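Local coordinates for protein leucine aminopeptidase 1 (Caenorhabditis elegans, PDB 2HC9) that releases N-terminal amino acids, preferably leucine, from peptides as a two-zinc M17 aminopeptidase and probably acts as a digestive enzyme, at residues A[198-203]-A[284-289]. The protein carries 1 engineered substitution. Numbering follows the deposited sequence.
Sequences NATGSK and EAYSAL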
loop_
_atom_site.group_PDB
_atom_site.type_symbol
_atom_site.label_atom_id
_atom_site.label_comp_id
_atom_site.label_asym_id
_atom_site.label_seq_id
_atom_site.Cartn_x
_atom_site.Cartn_y
_atom_site.Cartn_z
ATOM N N ASN A 198 0.141 15.136 -46.722
ATOM C CA ASN A 198 -0.285 15.900 -47.896
ATOM C C ASN A 198 0.631 17.108 -48.125
ATOM O O ASN A 198 1.085 17.335 -49.256
ATOM C CB ASN A 198 -1.761 16.321 -47.785
ATOM C CG ASN A 198 -2.722 15.284 -48.380
ATOM O OD1 ASN A 198 -2.983 15.285 -49.582
ATOM N ND2 ASN A 198 -3.269 14.419 -47.534
ATOM N N ALA A 199 0.910 17.860 -47.060
ATOM C CA ALA A 199 1.745 19.079 -47.142
ATOM C C ALA A 199 3.145 18.780 -47.650
ATOM O O ALA A 199 3.748 19.588 -48.366
ATOM C CB ALA A 199 1.822 19.786 -45.781
ATOM N N THR A 200 3.661 17.602 -47.302
ATOM C CA THR A 200 5.014 17.207 -47.696
ATOM C C THR A 200 5.096 16.429 -49.028
ATOM O O THR A 200 6.175 15.976 -49.399
ATOM C CB THR A 200 5.684 16.309 -46.606
ATOM O OG1 THR A 200 4.829 15.182 -46.331
ATOM C CG2 THR A 200 5.961 17.126 -45.329
ATOM N N GLY A 201 3.965 16.234 -49.702
ATOM C CA GLY A 201 3.914 15.440 -50.914
ATOM C C GLY A 201 4.356 13.996 -50.736
ATOM O O GLY A 201 4.910 13.388 -51.666
ATOM N N SER A 202 4.098 13.443 -49.548
ATOM C CA SER A 202 4.501 12.077 -49.200
ATOM C C SER A 202 3.641 11.055 -49.912
ATOM O O SER A 202 2.466 11.309 -50.240
ATOM C CB SER A 202 4.327 11.860 -47.679
ATOM O OG SER A 202 5.199 12.704 -46.968
ATOM N N LYS A 203 4.204 9.865 -50.096
ATOM C CA LYS A 203 3.374 8.693 -50.336
ATOM C C LYS A 203 2.787 8.284 -48.983
ATOM O O LYS A 203 3.539 8.070 -48.034
ATOM C CB LYS A 203 4.215 7.572 -50.910
ATOM C CG LYS A 203 3.431 6.282 -51.107
ATOM C CD LYS A 203 4.328 5.198 -51.697
ATOM C CE LYS A 203 3.558 3.892 -51.821
ATOM N NZ LYS A 203 4.475 2.758 -52.135
ATOM N N GLU A 284 6.555 15.474 -36.548
ATOM C CA GLU A 284 6.970 16.865 -36.716
ATOM C C GLU A 284 8.433 17.031 -37.071
ATOM O O GLU A 284 8.798 17.991 -37.754
ATOM C CB GLU A 284 6.578 17.718 -35.499
ATOM C CG GLU A 284 5.053 17.685 -35.218
ATOM C CD GLU A 284 4.215 18.327 -36.335
ATOM O OE1 GLU A 284 4.741 19.211 -37.043
ATOM O OE2 GLU A 284 3.018 17.965 -36.461
ATOM N N ALA A 285 9.271 16.080 -36.650
ATOM C CA ALA A 285 10.645 15.988 -37.191
ATOM C C ALA A 285 10.656 15.728 -38.691
ATOM O O ALA A 285 11.408 16.363 -39.418
ATOM C CB ALA A 285 11.470 14.890 -36.477
ATOM N N TYR A 286 9.855 14.760 -39.132
ATOM C CA TYR A 286 9.743 14.420 -40.545
ATOM C C TYR A 286 9.326 15.670 -41.317
ATOM O O TYR A 286 9.911 15.990 -42.349
ATOM C CB TYR A 286 8.700 13.311 -40.704
ATOM C CG TYR A 286 8.385 12.889 -42.130
ATOM C CD1 TYR A 286 9.115 11.869 -42.743
ATOM C CD2 TYR A 286 7.342 13.500 -42.858
ATOM C CE1 TYR A 286 8.836 11.454 -44.020
ATOM C CE2 TYR A 286 7.039 13.079 -44.162
ATOM C CZ TYR A 286 7.788 12.050 -44.726
ATOM O OH TYR A 286 7.527 11.614 -46.002
ATOM N N SER A 287 8.309 16.361 -40.811
ATOM C CA SER A 287 7.830 17.588 -41.443
ATOM C C SER A 287 8.950 18.635 -41.609
ATOM O O SER A 287 9.163 19.159 -42.709
ATOM C CB SER A 287 6.670 18.170 -40.648
ATOM O OG SER A 287 6.238 19.418 -41.189
ATOM N N ALA A 288 9.671 18.921 -40.536
ATOM C CA ALA A 288 10.751 19.945 -40.600
ATOM C C ALA A 288 11.864 19.549 -41.601
ATOM O O ALA A 288 12.357 20.385 -42.367
ATOM C CB ALA A 288 11.340 20.176 -39.203
ATOM N N LEU A 289 12.247 18.269 -41.611
ATOM C CA LEU A 289 13.315 17.797 -42.499
ATOM C C LEU A 289 12.873 17.847 -43.962
ATOM O O LEU A 289 13.641 18.251 -44.832
ATOM C CB LEU A 289 13.724 16.365 -42.141
ATOM C CG LEU A 289 14.488 16.253 -40.796
ATOM C CD1 LEU A 289 14.567 14.776 -40.296
ATOM C CD2 LEU A 289 15.882 16.870 -40.881
#
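Tyr286 holds CG opposite its backbone N (chi1 176°), which swings the ring out from helix 277-290 so that its hydroxyl end reaches Ser202, whose OG lies beside its own backbone N (chi1 -64°) and meets the phenol. Ser202 OG and Tyr286 OH are 2.7 Å apart and hydrogen-bonded, and either may be the donor. The serine oxygen sits at the ring edge, in its plane, 3.4 Å from Tyr286 CE2, so this oxygen is at the rim and not over a face. Thr200 OG1 approaches the same edge near the plane, 3.7 Å from Tyr286 CE2. Thr200 OG1 is also 2.6 Å from Ser202 OG, close enough for a hydrogen bond, although the serine proton has the phenol oxygen as a competing acceptor. Beside this polar row, Thr200 CG2 packs loosely on the helix backbone, 4.3 Å from Ser287 CA.

Gly201, with phi 60°, ends helix 186-199 in a Schellman motif; one of its bonds runs 3.1 Å from Gly201 N to Asn198 O. The chain thus turns into strand 203-208 with Thr200 and Ser202 both directing CB toward helix 277-290. The single proton of Thr200 OG1 can be shared between the carbonyl oxygens of Val196 and Gly197, while Leu236, His238, Leu298 and Ala300 of the neighbouring strands touch the tyrosine. The contact therefore joins a helix-to-strand turn to a helix packed on the catalytic-domain sheet, away from the zinc site. A phenylalanine in place of Tyr286 would probably keep much of the ring packing but leave Ser202 OG without its partner across the contact. With the threonine proton spent on the carbonyls, a serine bond to Thr200 would make the buried phenol the likely donor to Ser202.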